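Local coordinates for protein possible adhesin (Caldicellulosiruptor kronotskyensis, PDB 4WA0) that probably mediates attachment of the bacterium to cellulose as a tapirin, represented here by its magnesium-binding C-terminal beta-helix domain, at residues R273-I276 with S277-G281; M339-P342 with P343-Q346; V31-G34 with G35-I39. All blocks are in the same frame, centred on the assembly; numbering follows the deposited sequence. Where two conformers were deposited one is given.

Interaction 1 (R273-I276 with S277-G281). With MG (magnesium ion), chain B.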
loop_
_atom_site.group_PDB
_atom_site.type_symbol
_atom_site.label_atom_id
_atom_site.label_comp_id
_atom_site.label_asym_id
_atom_site.label_seq_id
_atom_site.Cartn_x
_atom_site.Cartn_y
_atom_site.Cartn_z
ATOM N N ARG A 273 -15.072 22.238 0.916
ATOM C CA ARG A 273 -14.724 23.589 0.396
ATOM C C ARG A 273 -15.566 24.697 1.016
ATOM O O ARG A 273 -15.038 25.780 1.285
ATOM C CB ARG A 273 -14.838 23.655 -1.097
ATOM C CG ARG A 273 -13.771 22.882 -1.903
ATOM C CD ARG A 273 -13.813 23.185 -3.434
ATOM N NE ARG A 273 -14.810 22.409 -4.165
ATOM C CZ ARG A 273 -14.695 21.108 -4.507
ATOM N NH1 ARG A 273 -13.579 20.448 -4.228
ATOM N NH2 ARG A 273 -15.709 20.465 -5.127
ATOM N N ILE A 274 -16.848 24.447 1.290
ATOM C CA ILE A 274 -17.647 25.412 1.989
ATOM C C ILE A 274 -17.136 25.656 3.413
ATOM O O ILE A 274 -16.998 26.837 3.814
ATOM C CB ILE A 274 -19.128 24.959 2.016
ATOM C CG1 ILE A 274 -19.691 25.046 0.585
ATOM C CG2 ILE A 274 -19.899 25.804 3.045
ATOM C CD1 ILE A 274 -20.992 24.313 0.374
ATOM N N GLU A 275 -16.715 24.588 4.105
ATOM C CA GLU A 275 -16.121 24.684 5.454
ATOM C C GLU A 275 -14.804 25.441 5.372
ATOM O O GLU A 275 -14.541 26.298 6.215
ATOM C CB GLU A 275 -15.902 23.303 6.039
ATOM C CG GLU A 275 -15.306 23.252 7.456
ATOM C CD GLU A 275 -16.217 23.723 8.568
ATOM O OE1 GLU A 275 -17.439 23.789 8.330
ATOM O OE2 GLU A 275 -15.703 24.005 9.706
ATOM N N ILE A 276 -13.995 25.121 4.365
ATOM C CA ILE A 276 -12.673 25.777 4.208
ATOM C C ILE A 276 -12.807 27.288 3.967
ATOM O O ILE A 276 -12.096 28.125 4.586
ATOM C CB ILE A 276 -11.798 25.150 3.097
ATOM C CG1 ILE A 276 -11.454 23.662 3.409
ATOM C CG2 ILE A 276 -10.524 25.968 2.828
ATOM C CD1 ILE A 276 -11.067 22.865 2.187
ATOM N N SER A 277 -13.712 27.637 3.095
ATOM C CA SER A 277 -13.907 29.029 2.751
ATOM C C SER A 277 -14.364 29.848 3.987
ATOM O O SER A 277 -13.880 30.972 4.279
ATOM C CB SER A 277 -14.938 29.102 1.630
ATOM O OG SER A 277 -14.448 28.542 0.437
ATOM N N ALA A 278 -15.290 29.285 4.742
ATOM C CA ALA A 278 -15.753 29.933 5.947
ATOM C C ALA A 278 -14.639 30.047 6.966
ATOM O O ALA A 278 -14.494 31.104 7.592
ATOM C CB ALA A 278 -16.968 29.201 6.545
ATOM N N ARG A 279 -13.816 29.003 7.159
ATOM C CA ARG A 279 -12.790 29.046 8.214
ATOM C C ARG A 279 -11.684 30.038 7.853
ATOM O O ARG A 279 -11.165 30.731 8.737
ATOM C CB ARG A 279 -12.133 27.668 8.408
ATOM C CG ARG A 279 -10.981 27.635 9.391
ATOM C CD ARG A 279 -11.342 28.060 10.784
ATOM N NE ARG A 279 -12.370 27.196 11.356
ATOM C CZ ARG A 279 -13.249 27.562 12.274
ATOM N NH1 ARG A 279 -14.161 26.701 12.729
ATOM N NH2 ARG A 279 -13.286 28.822 12.676
ATOM N N LEU A 280 -11.314 30.089 6.591
ATOM C CA LEU A 280 -10.182 30.913 6.132
ATOM C C LEU A 280 -10.609 32.319 5.806
ATOM O O LEU A 280 -9.759 33.189 5.706
ATOM C CB LEU A 280 -9.467 30.320 4.915
ATOM C CG LEU A 280 -8.743 29.007 5.221
ATOM C CD1 LEU A 280 -8.102 28.536 3.925
ATOM C CD2 LEU A 280 -7.739 29.201 6.355
ATOM N N GLY A 281 -11.921 32.518 5.659
ATOM C CA GLY A 281 -12.516 33.815 5.341
ATOM C C GLY A 281 -12.263 34.243 3.930
ATOM O O GLY A 281 -12.062 35.446 3.642
HETATM MG MG MG B . -18.988 23.644 10.251
#
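The carbonyl oxygen of Arg273 is gripped twice by Ser277. Ser277 N gives it the regular helical bond (N to O 2.9 Å, N-H...O angle 160°), and in the conformer given for this serine, one of two deposited, Ser277 OG donates as well, over 2.9 Å. The two donors come from opposite faces of the carbonyl plane. The same i to i+4 pattern continues through Leu280 N on Ile276 O at 2.9 Å, with a weak last bond from Gly281 N to Ser277 O. Ile276 and Leu280 run side by side in the same direction, Ile276 packing on Ile261 and Leu280 on Ala250, and Ile276 CG2 meets Leu280 CD1 at 3.7 Å. Glu275 points to the metal: CG anti to the backbone N (chi1 -179°) and a bend at chi2 (70°) carry its carboxylate to the magnesium ion, which OE1 binds at 2.5 Å while OE2 stays at 3.3 Å from the metal. One turn on, Arg279 NH1 lies 4.3 Å from Glu275 OE2, too far for a salt bridge; it pairs with Asp239, itself a metal ligand. Ser248 hydrogen-bonds both Glu275 OE2 and Arg279 NE, which should help to hold the carboxylate and guanidinium in place. Helix 269-280 thus supplies one carboxylate of a magnesium site that also includes Asp239 OD1 and the backbone carbonyls of Val241, Ser243 and Leu246.

Interaction 2 (M339-P342 with P343-Q346); sequences MPSP and PIQQ
Gln345 folds back over the chain that leads into its own helix and meets Pro342, Ser341, Pro340 and Met339 in turn. Its CB lies against Pro342 O at 3.4 Å. CG, set beside the backbone N and anti to the carbonyl carbon (chi1 -66°), lies 3.4 Å from Ser341 O and only slightly farther from Pro340 O, and the chain then runs on extended. At the tip, NE2 donates to Pro340 O over 2.8 Å; the oxygen stands somewhat out of the amide plane, and the amide nitrogen is in turn tilted from the carbonyl plane. Beyond it, in the conformer given for selenomethionine 339, the CE methyl approaches both amide heteroatoms, the two side chains crossing nearly at right angles. The backbone repeats the clasp: Gln345 N bonds Ser341 O at 2.8 Å, almost straight at 177°. This is a helix N-terminus with Ser341 at the N-cap position and two prolines following it as the first helical residues. Neither Pro342 nor Pro343 has an N-H, so the first turn has fewer donors to satisfy, and their rings lie side by side; Pro342 CB and Pro343 CD, brought together by the peptide link, are only 3.5 Å apart. Ser341 OG bonds Asp251, and its backbone N bonds Gln258. On the buried side, Ile344 CG2 rests on Pro340 CB at 3.6 Å, and both residues also touch Gln258 on strand 258-263.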
loop_
_atom_site.group_PDB
_atom_site.type_symbol
_atom_site.label_atom_id
_atom_site.label_comp_id
_atom_site.label_asym_id
_atom_site.label_seq_id
_atom_site.Cartn_x
_atom_site.Cartn_y
_atom_site.Cartn_z
HETATM N N MSE A 339 3.285 16.553 6.236
HETATM C CA MSE A 339 3.054 16.458 7.684
HETATM C C MSE A 339 2.311 17.681 8.156
HETATM O O MSE A 339 2.663 18.807 7.775
HETATM C CB MSE A 339 4.389 16.375 8.440
HETATM C CG MSE A 339 4.243 16.390 9.950
HETATM SE SE MSE A 339 3.856 14.578 10.635
HETATM C CE MSE A 339 5.176 14.757 12.093
ATOM N N PRO A 340 1.285 17.493 9.008
ATOM C CA PRO A 340 0.670 18.720 9.561
ATOM C C PRO A 340 1.641 19.513 10.395
ATOM O O PRO A 340 2.606 18.935 10.958
ATOM C CB PRO A 340 -0.505 18.208 10.406
ATOM C CG PRO A 340 -0.527 16.747 10.282
ATOM C CD PRO A 340 0.669 16.274 9.543
ATOM N N SER A 341 1.392 20.808 10.479
ATOM C CA SER A 341 2.172 21.709 11.327
ATOM C C SER A 341 1.924 21.315 12.792
ATOM O O SER A 341 0.935 20.682 13.127
ATOM C CB SER A 341 1.753 23.131 11.138
ATOM O OG SER A 341 0.401 23.295 11.515
ATOM N N PRO A 342 2.763 21.817 13.706
ATOM C CA PRO A 342 2.612 21.393 15.093
ATOM C C PRO A 342 1.247 21.739 15.748
ATOM O O PRO A 342 0.672 20.849 16.413
ATOM C CB PRO A 342 3.847 21.966 15.789
ATOM C CG PRO A 342 4.861 22.077 14.675
ATOM C CD PRO A 342 4.093 22.400 13.428
ATOM N N PRO A 343 0.694 22.924 15.452
ATOM C CA PRO A 343 -0.610 23.191 16.021
ATOM C C PRO A 343 -1.676 22.277 15.474
ATOM O O PRO A 343 -2.610 21.916 16.221
ATOM C CB PRO A 343 -0.891 24.621 15.626
ATOM C CG PRO A 343 0.449 25.236 15.457
ATOM C CD PRO A 343 1.304 24.147 14.889
ATOM N N ILE A 344 -1.596 21.938 14.186
ATOM C CA ILE A 344 -2.611 21.047 13.633
ATOM C C ILE A 344 -2.415 19.610 14.142
ATOM O O ILE A 344 -3.393 18.929 14.503
ATOM C CB ILE A 344 -2.548 21.063 12.077
ATOM C CG1 ILE A 344 -2.837 22.460 11.551
ATOM C CG2 ILE A 344 -3.458 19.994 11.535
ATOM C CD1 ILE A 344 -4.237 22.940 11.949
ATOM N N GLN A 345 -1.162 19.166 14.273
ATOM C CA GLN A 345 -0.871 17.890 14.958
ATOM C C GLN A 345 -1.472 17.839 16.338
ATOM O O GLN A 345 -2.147 16.876 16.751
ATOM C CB GLN A 345 0.641 17.673 15.128
ATOM C CG GLN A 345 1.530 17.466 13.897
ATOM C CD GLN A 345 3.061 17.486 14.183
ATOM O OE1 GLN A 345 3.545 16.845 15.104
ATOM N NE2 GLN A 345 3.828 18.236 13.372
ATOM N N GLN A 346 -1.284 18.906 17.105
ATOM C CA GLN A 346 -1.784 18.922 18.457
ATOM C C GLN A 346 -3.342 18.863 18.461
ATOM O O GLN A 346 -3.974 18.180 19.278
ATOM C CB GLN A 346 -1.306 20.179 19.159
ATOM C CG GLN A 346 -1.756 20.302 20.589
ATOM C CD GLN A 346 -1.228 19.116 21.398
ATOM O OE1 GLN A 346 -0.012 18.965 21.576
ATOM N NE2 GLN A 346 -2.144 18.202 21.809
#

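Interaction 3 (V31-G34 with G35-I39); sequences VYSG and GDLTI
Ser33 and Gly35 meet round a tight corner, where the serine hydroxyl oxygen accepts a hydrogen bond from the Gly35 backbone N-H (Gly35 N to Ser33 OG 3.2 Å, angle 147° at the hydrogen). The hydroxyl reaches this position because OG lies anti to the backbone N (chi1 179°), which swings it to the carbonyl side, where the chain turns back. Ser33 OG also passes 3.1 Å from Gly35 O. Above this polar corner the contact is apolar: in the given conformer of Leu37, one of two deposited, CG and CD1 each lie 3.7 Å from Ser33 CB, and CD1 reaches toward Val31 CG1 at 4.4 Å, a loose approach. Gly34, Gly35 and Asp36 thus form the bend between two consecutive strands, 30-33 and 37-39, of one coil of the parallel beta-helix; Val31 and Ser33 point toward Leu37 on the inside of the bend, whereas Tyr32 turns away and stacks its ring with Phe13. The next shell belongs largely to neighbouring coils. Strand 30-33 runs between strands 10-14 and 50-52, and strand 37-39 between 17-19 and 56-58, all parallel. From one neighbouring coil, Gly16 O takes a hydrogen bond from Ser33 OG, so that the hydroxyl both donates and accepts. From the other, Ser52 OG bonds Gly35 O, and the Glu55 backbone N bonds Asp36 OD1, tying the bend to the corresponding part of that coil. Leu50 lies against both Val31 and Leu37, and Leu18 backs Ser33, while Ile47, from the third strand of the same coil, touches Val31.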
loop_
_atom_site.group_PDB
_atom_site.type_symbol
_atom_site.label_atom_id
_atom_site.label_comp_id
_atom_site.label_asym_id
_atom_site.label_seq_id
_atom_site.Cartn_x
_atom_site.Cartn_y
_atom_site.Cartn_z
ATOM N N VAL A 31 1.095 4.408 3.673
ATOM C CA VAL A 31 -0.322 4.072 3.565
ATOM C C VAL A 31 -0.542 2.865 4.518
ATOM O O VAL A 31 0.223 1.865 4.471
ATOM C CB VAL A 31 -0.695 3.639 2.152
ATOM C CG1 VAL A 31 -2.101 3.076 2.052
ATOM C CG2 VAL A 31 -0.531 4.782 1.169
ATOM N N TYR A 32 -1.616 2.928 5.317
ATOM C CA TYR A 32 -1.954 1.897 6.263
ATOM C C TYR A 32 -3.418 1.554 6.305
ATOM O O TYR A 32 -4.250 2.454 6.340
ATOM C CB TYR A 32 -1.538 2.362 7.671
ATOM C CG TYR A 32 -2.058 1.508 8.822
ATOM C CD1 TYR A 32 -3.320 1.716 9.398
ATOM C CD2 TYR A 32 -1.272 0.503 9.364
ATOM C CE1 TYR A 32 -3.779 0.919 10.446
ATOM C CE2 TYR A 32 -1.765 -0.327 10.394
ATOM C CZ TYR A 32 -2.998 -0.100 10.922
ATOM O OH TYR A 32 -3.480 -0.920 11.975
ATOM N N SER A 33 -3.712 0.257 6.332
ATOM C CA SER A 33 -5.091 -0.214 6.559
ATOM C C SER A 33 -5.068 -1.236 7.701
ATOM O O SER A 33 -4.284 -2.166 7.687
ATOM C CB SER A 33 -5.652 -0.869 5.374
ATOM O OG SER A 33 -6.964 -1.291 5.760
ATOM N N GLY A 34 -5.892 -1.020 8.694
ATOM C CA GLY A 34 -6.041 -1.985 9.822
ATOM C C GLY A 34 -6.894 -3.206 9.464
ATOM O O GLY A 34 -6.973 -4.152 10.213
ATOM N N GLY A 35 -7.525 -3.199 8.311
ATOM C CA GLY A 35 -8.216 -4.354 7.776
ATOM C C GLY A 35 -7.805 -4.655 6.372
ATOM O O GLY A 35 -6.629 -4.317 5.961
ATOM N N ASP A 36 -8.713 -5.286 5.626
ATOM C CA ASP A 36 -8.398 -5.599 4.232
ATOM C C ASP A 36 -8.158 -4.332 3.387
ATOM O O ASP A 36 -8.974 -3.358 3.429
ATOM C CB ASP A 36 -9.558 -6.428 3.599
ATOM C CG ASP A 36 -9.767 -7.807 4.277
ATOM O OD1 ASP A 36 -8.840 -8.282 5.004
ATOM O OD2 ASP A 36 -10.887 -8.372 4.057
ATOM N N LEU A 37 -7.082 -4.347 2.618
ATOM C CA LEU A 37 -6.676 -3.211 1.735
ATOM C C LEU A 37 -6.866 -3.568 0.254
ATOM O O LEU A 37 -6.133 -4.433 -0.275
ATOM C CB LEU A 37 -5.233 -2.865 2.049
ATOM C CG LEU A 37 -4.780 -1.419 1.870
ATOM C CD1 LEU A 37 -3.394 -1.126 2.481
ATOM C CD2 LEU A 37 -4.809 -1.067 0.368
ATOM N N THR A 38 -7.843 -2.921 -0.420
ATOM C CA THR A 38 -8.193 -3.153 -1.780
ATOM C C THR A 38 -7.831 -1.933 -2.578
ATOM O O THR A 38 -8.365 -0.824 -2.380
ATOM C CB THR A 38 -9.667 -3.492 -1.921
ATOM O OG1 THR A 38 -9.931 -4.682 -1.122
ATOM C CG2 THR A 38 -9.934 -3.781 -3.329
ATOM N N ILE A 39 -6.835 -2.162 -3.411
ATOM C CA ILE A 39 -6.276 -1.103 -4.280
ATOM C C ILE A 39 -6.928 -1.217 -5.642
ATOM O O ILE A 39 -6.697 -2.198 -6.424
ATOM C CB ILE A 39 -4.753 -1.226 -4.385
ATOM C CG1 ILE A 39 -4.096 -1.093 -3.001
ATOM C CG2 ILE A 39 -4.212 -0.158 -5.349
ATOM C CD1 ILE A 39 -2.562 -1.212 -2.986
#

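How the interactions relate
The three contacts follow the solenoid from its middle to its metal-bearing end. Interaction 3 lies about 7 Å from the chain's centre and away from the magnesium site; it is about 31 Å, centre to centre, from interaction 1 and 24 Å from interaction 2. Interactions 1 and 2 lie on the same side of that centre, their centres 19 Å apart and their nearest atoms about 9 Å apart. Both pack against strands 247-251 and 258-263: helix 269-280 touches Ile259 and Ile261, whereas Pro340 and Ile344 touch Gln258 and Val260, an alternation consistent with opposite faces. Interaction 1 gives the metal Glu275, whose side chain is about 12 Å from that of Ile344 in interaction 2.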